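Local atomic coordinates of lipoteichoic acid primase (Listeria monocytogenes, PDB entry 4UOP), a protein that belongs to the sulfatase-like family, its extracellular catalytic domain being an alpha/beta fold that holds a magnesium ion. Residues B[426-429]-B[430-434]; B[129-132]-B[133-136]; B[351-355]-B[356-360]. One frame throughout, in Å; residues are numbered along the deposited sequence.

Contact 1: B[426-429]-B[430-434]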
ATOM      1  N   GLN B 426      10.312  12.302  -1.816  1.00 28.37           N
ATOM      2  CA  GLN B 426       9.677  13.137  -2.839  1.00 29.09           C
ATOM      3  C   GLN B 426      10.458  13.125  -4.146  1.00 27.17           C
ATOM      4  O   GLN B 426       9.896  12.916  -5.222  1.00 27.06           O
ATOM      5  CB  GLN B 426       9.555  14.584  -2.354  1.00 31.42           C
ATOM      6  CG  GLN B 426       8.522  14.800  -1.266  1.00 36.97           C
ATOM      7  CD  GLN B 426       8.689  16.142  -0.556  1.00 39.68           C
ATOM      8  OE1 GLN B 426       9.216  17.107  -1.126  1.00 42.21           O
ATOM      9  NE2 GLN B 426       8.232  16.210   0.692  1.00 43.63           N
ATOM     10  N   TYR B 427      11.756  13.376  -4.043  1.00 27.63           N
ATOM     11  CA  TYR B 427      12.633  13.389  -5.204  1.00 27.68           C
ATOM     12  C   TYR B 427      12.678  12.035  -5.916  1.00 26.11           C
ATOM     13  O   TYR B 427      12.590  11.976  -7.131  1.00 25.21           O
ATOM     14  CB  TYR B 427      14.040  13.820  -4.815  1.00 30.26           C
ATOM     15  CG  TYR B 427      14.253  15.320  -4.853  1.00 33.14           C
ATOM     16  CD1 TYR B 427      13.395  16.187  -4.182  1.00 35.12           C
ATOM     17  CD2 TYR B 427      15.325  15.870  -5.557  1.00 36.82           C
ATOM     18  CE1 TYR B 427      13.590  17.565  -4.216  1.00 38.07           C
ATOM     19  CE2 TYR B 427      15.534  17.244  -5.588  1.00 38.71           C
ATOM     20  CZ  TYR B 427      14.665  18.089  -4.918  1.00 39.31           C
ATOM     21  OH  TYR B 427      14.878  19.456  -4.957  1.00 42.12           O
ATOM     22  N   SER B 428      12.810  10.952  -5.155  1.00 25.03           N
ATOM     23  CA  SER B 428      12.808   9.618  -5.748  1.00 23.92           C
ATOM     24  C   SER B 428      11.494   9.358  -6.485  1.00 23.56           C
ATOM     25  O   SER B 428      11.512   8.895  -7.630  1.00 23.28           O
ATOM     26  CB  SER B 428      13.067   8.531  -4.689  1.00 24.52           C
ATOM     27  OG  SER B 428      13.059   7.237  -5.280  1.00 23.41           O
ATOM     28  N   ASP B 429      10.362   9.661  -5.851  1.00 23.30           N
ATOM     29  CA  ASP B 429       9.060   9.457  -6.507  1.00 24.68           C
ATOM     30  C   ASP B 429       8.966  10.282  -7.798  1.00 25.46           C
ATOM     31  O   ASP B 429       8.506   9.789  -8.825  1.00 25.40           O
ATOM     32  CB  ASP B 429       7.894   9.806  -5.576  1.00 25.24           C
ATOM     33  CG  ASP B 429       7.770   8.853  -4.379  1.00 27.34           C
ATOM     34  OD1 ASP B 429       8.415   7.777  -4.365  1.00 27.14           O
ATOM     35  OD2 ASP B 429       7.045   9.203  -3.426  1.00 29.26           O
ATOM     36  N   SER B 430       9.418  11.529  -7.742  1.00 24.94           N
ATOM     37  CA  SER B 430       9.354  12.413  -8.921  1.00 27.23           C
ATOM     38  C   SER B 430      10.286  11.935 -10.032  1.00 25.89           C
ATOM     39  O   SER B 430       9.910  11.887 -11.210  1.00 26.30           O
ATOM     40  CB  SER B 430       9.692  13.853  -8.512  1.00 29.50           C
ATOM     41  OG  SER B 430       9.915  14.667  -9.649  1.00 34.75           O
ATOM     42  N   TYR B 431      11.504  11.579  -9.649  1.00 25.27           N
ATOM     43  CA  TYR B 431      12.488  11.069 -10.595  1.00 26.03           C
ATOM     44  C   TYR B 431      11.983   9.821 -11.325  1.00 25.41           C
ATOM     45  O   TYR B 431      12.078   9.717 -12.557  1.00 24.14           O
ATOM     46  CB  TYR B 431      13.792  10.778  -9.854  1.00 26.85           C
ATOM     47  CG  TYR B 431      14.761   9.943 -10.628  1.00 28.34           C
ATOM     48  CD1 TYR B 431      15.465  10.473 -11.709  1.00 29.51           C
ATOM     49  CD2 TYR B 431      14.968   8.612 -10.300  1.00 29.08           C
ATOM     50  CE1 TYR B 431      16.350   9.691 -12.433  1.00 29.18           C
ATOM     51  CE2 TYR B 431      15.855   7.831 -11.013  1.00 30.17           C
ATOM     52  CZ  TYR B 431      16.546   8.379 -12.076  1.00 30.14           C
ATOM     53  OH  TYR B 431      17.418   7.580 -12.776  1.00 33.33           O
ATOM     54  N   VAL B 432      11.452   8.872 -10.567  1.00 24.32           N
ATOM     55  CA  VAL B 432      10.963   7.622 -11.145  1.00 24.33           C
ATOM     56  C   VAL B 432       9.766   7.892 -12.048  1.00 25.49           C
ATOM     57  O   VAL B 432       9.644   7.310 -13.125  1.00 25.57           O
ATOM     58  CB  VAL B 432      10.561   6.603 -10.057  1.00 24.21           C
ATOM     59  CG1 VAL B 432       9.835   5.418 -10.670  1.00 24.12           C
ATOM     60  CG2 VAL B 432      11.784   6.123  -9.281  1.00 24.32           C
ATOM     61  N   ASN B 433       8.885   8.785 -11.611  1.00 27.04           N
ATOM     62  CA  ASN B 433       7.705   9.120 -12.400  1.00 29.81           C
ATOM     63  C   ASN B 433       8.034   9.799 -13.733  1.00 28.63           C
ATOM     64  O   ASN B 433       7.295   9.654 -14.695  1.00 30.95           O
ATOM     65  CB  ASN B 433       6.742   9.988 -11.592  1.00 30.17           C
ATOM     66  CG  ASN B 433       5.316   9.872 -12.088  1.00 33.55           C
ATOM     67  OD1 ASN B 433       4.764   8.772 -12.160  1.00 34.88           O
ATOM     68  ND2 ASN B 433       4.713  11.000 -12.442  1.00 33.94           N
ATOM     69  N   ASN B 434       9.151  10.512 -13.785  1.00 31.46           N
ATOM     70  CA  ASN B 434       9.590  11.195 -15.011  1.00 33.28           C
ATOM     71  C   ASN B 434      10.492  10.370 -15.950  1.00 31.70           C
ATOM     72  O   ASN B 434      10.970  10.893 -16.950  1.00 29.96           O
ATOM     73  CB  ASN B 434      10.297  12.502 -14.636  1.00 35.87           C
ATOM     74  CG  ASN B 434       9.352  13.527 -14.038  1.00 41.16           C
ATOM     75  OD1 ASN B 434       8.175  13.594 -14.399  1.00 43.12           O
ATOM     76  ND2 ASN B 434       9.866  14.338 -13.119  1.00 45.19           N
TER
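Val-432 reaches back over one helical turn to Ser-428. From Val-432 CB, 3.5 Å from Ser-428 O, the two methyls part company: Val-432 CG2 turns back toward the preceding turn and lies 3.2 Å from Ser-428 O, while CG1, anti to the backbone N (chi1 170°), heads out of the helix and packs on Tyr-131. Val-432 N gives its hydrogen to Ser-428 O at 2.9 Å, in a nearly straight bond (166° at the hydrogen). Bond and methyl thus crowd round the carbonyl oxygen of buried Ser-428. At the tip of Ser-428, OG is 4.3 Å from Val-432 CG2, but its polar partner is the backbone N of Phe-120.

The bond to the fourth residue back, with CB beside the accepting oxygen, recurs along the last turns of this alpha-helix. Tyr-431 N bonds to Tyr-427 O at 2.8 Å. Tyr-431 CB is packed 3.2 Å from Tyr-427 O. One residue beyond Val-432, Asn-433 N gives its hydrogen to Asp-429 O at 3.0 Å. The polar ends of this pair diverge: Asp-429 OD2 makes a salt bridge with Arg-374, and Asn-433 OD1 bonds to Tyr-131 OH. These turns end helix 412-433, whose buried side rests on the loops around Thr-119, Tyr-131 and Ile-357; Arg-374 follows directly on strand 371-373 of the five-stranded antiparallel sheet.

Contact 2: B[129-132]-B[133-136]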
ATOM      1  N   GLN B 129       5.207  -2.892 -11.307  1.00 23.51           N
ATOM      2  CA  GLN B 129       3.995  -2.864 -12.137  1.00 26.93           C
ATOM      3  C   GLN B 129       3.892  -1.535 -12.861  1.00 26.94           C
ATOM      4  O   GLN B 129       3.868  -1.485 -14.079  1.00 30.15           O
ATOM      5  CB  GLN B 129       2.744  -3.040 -11.276  1.00 28.98           C
ATOM      6  CG  GLN B 129       2.602  -4.429 -10.675  1.00 32.36           C
ATOM      7  CD  GLN B 129       1.853  -5.396 -11.572  1.00 33.98           C
ATOM      8  OE1 GLN B 129       1.540  -5.092 -12.733  1.00 34.42           O
ATOM      9  NE2 GLN B 129       1.553  -6.570 -11.033  1.00 34.98           N
ATOM     10  N   THR B 130       3.848  -0.461 -12.094  1.00 27.85           N
ATOM     11  CA  THR B 130       3.584   0.873 -12.634  1.00 27.80           C
ATOM     12  C   THR B 130       4.661   1.379 -13.590  1.00 28.98           C
ATOM     13  O   THR B 130       4.349   2.117 -14.537  1.00 27.27           O
ATOM     14  CB  THR B 130       3.395   1.875 -11.488  1.00 29.80           C
ATOM     15  OG1 THR B 130       2.363   1.391 -10.623  1.00 32.63           O
ATOM     16  CG2 THR B 130       3.010   3.271 -12.008  1.00 29.77           C
ATOM     17  N   TYR B 131       5.920   1.003 -13.363  1.00 25.79           N
ATOM     18  CA  TYR B 131       7.015   1.555 -14.167  1.00 25.67           C
ATOM     19  C   TYR B 131       7.739   0.522 -15.027  1.00 25.09           C
ATOM     20  O   TYR B 131       8.825   0.781 -15.560  1.00 23.80           O
ATOM     21  CB  TYR B 131       7.979   2.310 -13.257  1.00 25.97           C
ATOM     22  CG  TYR B 131       7.310   3.458 -12.550  1.00 26.44           C
ATOM     23  CD1 TYR B 131       6.938   4.603 -13.249  1.00 26.53           C
ATOM     24  CD2 TYR B 131       7.004   3.389 -11.189  1.00 27.66           C
ATOM     25  CE1 TYR B 131       6.310   5.652 -12.615  1.00 28.51           C
ATOM     26  CE2 TYR B 131       6.376   4.442 -10.545  1.00 28.10           C
ATOM     27  CZ  TYR B 131       6.037   5.575 -11.262  1.00 28.73           C
ATOM     28  OH  TYR B 131       5.419   6.621 -10.632  1.00 30.13           O
ATOM     29  N   GLY B 132       7.110  -0.635 -15.220  1.00 25.61           N
ATOM     30  CA  GLY B 132       7.631  -1.644 -16.125  1.00 26.24           C
ATOM     31  C   GLY B 132       7.672  -1.216 -17.582  1.00 27.62           C
ATOM     32  O   GLY B 132       8.317  -1.876 -18.392  1.00 27.08           O
ATOM     33  N   ASP B 133       7.001  -0.112 -17.911  1.00 28.69           N
ATOM     34  CA  ASP B 133       7.020   0.448 -19.270  1.00 30.65           C
ATOM     35  C   ASP B 133       8.073   1.543 -19.483  1.00 29.97           C
ATOM     36  O   ASP B 133       8.062   2.216 -20.520  1.00 31.52           O
ATOM     37  CB  ASP B 133       5.625   0.990 -19.645  1.00 33.48           C
ATOM     38  CG  ASP B 133       5.164   2.137 -18.745  1.00 36.08           C
ATOM     39  OD1 ASP B 133       5.860   2.474 -17.759  1.00 36.87           O
ATOM     40  OD2 ASP B 133       4.080   2.697 -19.013  1.00 38.20           O
ATOM     41  N   ARG B 134       8.982   1.721 -18.524  1.00 26.59           N
ATOM     42  CA  ARG B 134      10.012   2.746 -18.621  1.00 26.08           C
ATOM     43  C   ARG B 134      11.380   2.165 -18.946  1.00 25.69           C
ATOM     44  O   ARG B 134      11.609   0.956 -18.824  1.00 25.98           O
ATOM     45  CB  ARG B 134      10.127   3.546 -17.320  1.00 26.93           C
ATOM     46  CG  ARG B 134       8.821   4.093 -16.760  1.00 26.61           C
ATOM     47  CD  ARG B 134       8.005   4.877 -17.777  1.00 27.77           C
ATOM     48  NE  ARG B 134       6.731   5.308 -17.184  1.00 28.76           N
ATOM     49  CZ  ARG B 134       6.505   6.464 -16.570  1.00 28.45           C
ATOM     50  NH1 ARG B 134       7.448   7.392 -16.458  1.00 30.89           N
ATOM     51  NH2 ARG B 134       5.302   6.699 -16.063  1.00 28.96           N
ATOM     52  N   VAL B 135      12.277   3.043 -19.379  1.00 25.04           N
ATOM     53  CA  VAL B 135      13.685   2.716 -19.508  1.00 25.83           C
ATOM     54  C   VAL B 135      14.315   3.167 -18.199  1.00 25.65           C
ATOM     55  O   VAL B 135      14.484   4.367 -17.948  1.00 25.21           O
ATOM     56  CB  VAL B 135      14.350   3.444 -20.693  1.00 27.61           C
ATOM     57  CG1 VAL B 135      15.813   3.034 -20.824  1.00 28.46           C
ATOM     58  CG2 VAL B 135      13.597   3.150 -21.984  1.00 28.28           C
ATOM     59  N   ILE B 136      14.661   2.199 -17.353  1.00 23.17           N
ATOM     60  CA  ILE B 136      15.089   2.496 -16.008  1.00 22.63           C
ATOM     61  C   ILE B 136      16.595   2.342 -15.863  1.00 22.30           C
ATOM     62  O   ILE B 136      17.117   1.247 -16.059  1.00 21.82           O
ATOM     63  CB  ILE B 136      14.370   1.577 -14.980  1.00 21.88           C
ATOM     64  CG1 ILE B 136      12.842   1.631 -15.186  1.00 23.08           C
ATOM     65  CG2 ILE B 136      14.705   2.001 -13.565  1.00 21.83           C
ATOM     66  CD1 ILE B 136      12.061   0.615 -14.369  1.00 24.20           C
TER
HETATM   67  O   HOH W   1       3.897  -0.114 -16.613  1.00 41.90           O
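A type I beta turn from Tyr-131 to Arg-134 reverses the chain just after helix 127-130, and the contact is the meeting of its two end residues, in the loop leading to helix 139-144. The backbone closes through Arg-134 N to Tyr-131 O, 3.1 Å. Beside this bond the two side chains meet face to edge: the Tyr-131 ring presents the edge at CD1 and CE1 to one face of the guanidinium, Tyr-131 CE1 standing 3.7 Å from Arg-134 NH2, with the planes 74° apart. A bend at chi2 (-52°) brings the guanidinium alongside the Tyr-131 ring edge. Asp-133 OD1 lies 3.0 Å from Arg-134 NE in a salt bridge whose hydrogen bond is weak, and Thr-130 CG2 covers a face of the tyrosine ring. Arg-134 NH1 is held by the carbonyls of Asn-433 and Leu-435. Ile-136 CD1 packs 3.5 Å from Tyr-131 O, and the isoleucine side chain also packs on Trp-113 of helix 107-117. A water links Gln-129 O, at 2.9 Å, more weakly to Thr-130 O and Asp-133 N. The arrangement is a helix exit running straight into a beta turn, within the sulfatase-family region.

Contact 3: B[351-355]-B[356-360]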
ATOM      1  N   ILE B 351      33.628   0.629 -11.020  1.00 24.83           N
ATOM      2  CA  ILE B 351      32.798   1.215 -12.037  1.00 26.87           C
ATOM      3  C   ILE B 351      32.317   2.587 -11.572  1.00 29.63           C
ATOM      4  O   ILE B 351      31.743   2.729 -10.505  1.00 27.57           O
ATOM      5  CB  ILE B 351      31.624   0.285 -12.390  1.00 27.73           C
ATOM      6  CG1 ILE B 351      32.167  -0.949 -13.123  1.00 29.66           C
ATOM      7  CG2 ILE B 351      30.586   1.014 -13.236  1.00 27.52           C
ATOM      8  CD1 ILE B 351      31.168  -2.064 -13.322  1.00 31.11           C
ATOM      9  N   LYS B 352      32.576   3.601 -12.389  1.00 32.43           N
ATOM     10  CA  LYS B 352      32.106   4.943 -12.113  1.00 36.59           C
ATOM     11  C   LYS B 352      30.662   5.056 -12.537  1.00 34.10           C
ATOM     12  O   LYS B 352      30.289   4.638 -13.631  1.00 34.52           O
ATOM     13  CB  LYS B 352      32.943   5.994 -12.848  1.00 41.07           C
ATOM     14  CG  LYS B 352      34.276   6.289 -12.180  1.00 45.53           C
ATOM     15  CD  LYS B 352      34.100   6.931 -10.809  1.00 48.02           C
ATOM     16  CE  LYS B 352      35.298   7.789 -10.412  1.00 53.59           C
ATOM     17  NZ  LYS B 352      36.410   6.993  -9.815  1.00 55.86           N
ATOM     18  N   THR B 353      29.856   5.637 -11.666  1.00 33.69           N
ATOM     19  CA  THR B 353      28.425   5.777 -11.911  1.00 33.32           C
ATOM     20  C   THR B 353      28.058   7.094 -12.605  1.00 33.09           C
ATOM     21  O   THR B 353      26.939   7.256 -13.088  1.00 30.26           O
ATOM     22  CB  THR B 353      27.663   5.655 -10.591  1.00 34.04           C
ATOM     23  OG1 THR B 353      28.128   6.656  -9.682  1.00 35.11           O
ATOM     24  CG2 THR B 353      27.903   4.259  -9.978  1.00 34.60           C
ATOM     25  N   GLY B 354      29.001   8.032 -12.640  1.00 34.91           N
ATOM     26  CA  GLY B 354      28.827   9.288 -13.369  1.00 34.83           C
ATOM     27  C   GLY B 354      27.607  10.099 -12.978  1.00 34.40           C
ATOM     28  O   GLY B 354      27.456  10.481 -11.821  1.00 35.51           O
ATOM     29  N   ASP B 355      26.733  10.356 -13.950  1.00 34.21           N
ATOM     30  CA  ASP B 355      25.555  11.199 -13.737  1.00 35.65           C
ATOM     31  C   ASP B 355      24.339  10.385 -13.310  1.00 34.11           C
ATOM     32  O   ASP B 355      23.241  10.931 -13.175  1.00 33.39           O
ATOM     33  CB  ASP B 355      25.185  11.973 -15.009  1.00 38.65           C
ATOM     34  CG  ASP B 355      26.293  12.902 -15.484  1.00 43.30           C
ATOM     35  OD1 ASP B 355      27.065  13.410 -14.638  1.00 44.99           O
ATOM     36  OD2 ASP B 355      26.377  13.130 -16.715  1.00 48.23           O
ATOM     37  N   GLN B 356      24.512   9.082 -13.106  1.00 32.54           N
ATOM     38  CA  GLN B 356      23.383   8.255 -12.731  1.00 31.42           C
ATOM     39  C   GLN B 356      22.939   8.593 -11.311  1.00 30.57           C
ATOM     40  O   GLN B 356      23.740   8.597 -10.372  1.00 29.74           O
ATOM     41  CB  GLN B 356      23.709   6.771 -12.860  1.00 32.66           C
ATOM     42  CG  GLN B 356      22.540   5.887 -12.446  1.00 33.64           C
ATOM     43  CD  GLN B 356      22.584   4.506 -13.053  1.00 32.48           C
ATOM     44  OE1 GLN B 356      23.315   4.255 -13.999  1.00 32.75           O
ATOM     45  NE2 GLN B 356      21.782   3.603 -12.513  1.00 32.03           N
ATOM     46  N   ILE B 357      21.652   8.884 -11.174  1.00 29.29           N
ATOM     47  CA  ILE B 357      21.077   9.243  -9.891  1.00 29.45           C
ATOM     48  C   ILE B 357      20.954   7.965  -9.047  1.00 28.16           C
ATOM     49  O   ILE B 357      20.446   6.948  -9.527  1.00 27.70           O
ATOM     50  CB  ILE B 357      19.723   9.942 -10.083  1.00 30.49           C
ATOM     51  CG1 ILE B 357      19.963  11.356 -10.639  1.00 33.86           C
ATOM     52  CG2 ILE B 357      18.965  10.027  -8.770  1.00 31.11           C
ATOM     53  CD1 ILE B 357      18.782  11.952 -11.366  1.00 35.55           C
ATOM     54  N   MET B 358      21.500   8.004  -7.841  1.00 26.42           N
ATOM     55  CA  MET B 358      21.390   6.896  -6.879  1.00 26.88           C
ATOM     56  C   MET B 358      20.989   7.494  -5.538  1.00 25.83           C
ATOM     57  O   MET B 358      21.633   8.428  -5.050  1.00 25.24           O
ATOM     58  CB  MET B 358      22.720   6.131  -6.759  1.00 29.29           C
ATOM     59  CG  MET B 358      23.145   5.348  -8.015  1.00 29.75           C
ATOM     60  SD  MET B 358      24.612   4.321  -7.737  1.00 32.02           S
ATOM     61  CE  MET B 358      25.863   5.548  -7.303  1.00 32.10           C
ATOM     62  N   PHE B 359      19.921   6.965  -4.938  1.00 23.12           N
ATOM     63  CA  PHE B 359      19.485   7.431  -3.629  1.00 22.69           C
ATOM     64  C   PHE B 359      20.190   6.680  -2.516  1.00 22.21           C
ATOM     65  O   PHE B 359      20.199   7.124  -1.379  1.00 22.35           O
ATOM     66  CB  PHE B 359      17.973   7.331  -3.500  1.00 22.98           C
ATOM     67  CG  PHE B 359      17.261   8.333  -4.346  1.00 23.47           C
ATOM     68  CD1 PHE B 359      17.076   8.107  -5.701  1.00 24.24           C
ATOM     69  CD2 PHE B 359      16.864   9.548  -3.809  1.00 23.78           C
ATOM     70  CE1 PHE B 359      16.457   9.065  -6.498  1.00 24.43           C
ATOM     71  CE2 PHE B 359      16.243  10.508  -4.601  1.00 24.35           C
ATOM     72  CZ  PHE B 359      16.047  10.265  -5.945  1.00 23.67           C
ATOM     73  N   GLY B 360      20.790   5.549  -2.856  1.00 22.43           N
ATOM     74  CA  GLY B 360      21.636   4.820  -1.916  1.00 21.69           C
ATOM     75  C   GLY B 360      23.022   5.402  -1.834  1.00 22.09           C
ATOM     76  O   GLY B 360      23.384   6.286  -2.629  1.00 22.46           O
TER
HETATM   77  O   HOH W   2      26.247   8.769  -9.954  1.00 30.07           O
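Thr-353 and Met-358 meet across a type II' beta turn, Thr-353 to Gln-356, in the long connection between helix 341-348 and strand 371-373. Their side chains cross at about a right angle. The methionine brings its methyl to the threonine end-on: Met-358 CE lies 3.6 Å from Thr-353 CG2 and 3.5 Å from Thr-353 OG1, so it touches both branches, while SD stays farther off. A bend at chi3 (-61°) turns CE back over the threonine. Met-342 and Pro-343 of helix 341-348 pack against the same methionine, and Met-346 and Leu-142 against the threonine, making this a small apolar patch beside a polar turn.

The turn closes through Gln-356 N to Thr-353 O, 3.0 Å. Gly-354 takes the first corner with positive phi, which suits glycine in a II' turn, and Asp-355 takes the second. Gln-356 CB lies 3.3 Å from Thr-353 O, but CG runs anti to the backbone N (chi1 179°), and the extended chain leads away to pack on Met-342 and Pro-137. Thr-353 OG1 is turned between its own backbone N and carbonyl carbon, where it gives its hydrogen to a water 2.8 Å away; that water in turn donates to Gly-354 O, also at 2.8 Å, and to Gln-356 O.

In the fold
Contact 1 is the meeting point: its helix end touches both of the others, whereas contacts 2 and 3 come no nearer than about 6 Å between nearest atoms. Toward contact 2 the join is largely polar, with the end of the helix bonded to Tyr-131 and Arg-134; toward contact 3 it is apolar, Phe-359 CZ packing 3.3 Å from Ser-428 CA and Ile-357 CD1 lying 3.5 Å from Tyr-431 CE1. Contacts 1 and 2 are partly buried, and contact 3 lies at the surface. Regular helical bonding dominates 426-434, a ring-guanidinium meeting and a salt bridge mark 129-136, and 351-360 combines methyl packing with a turn bridged by one water.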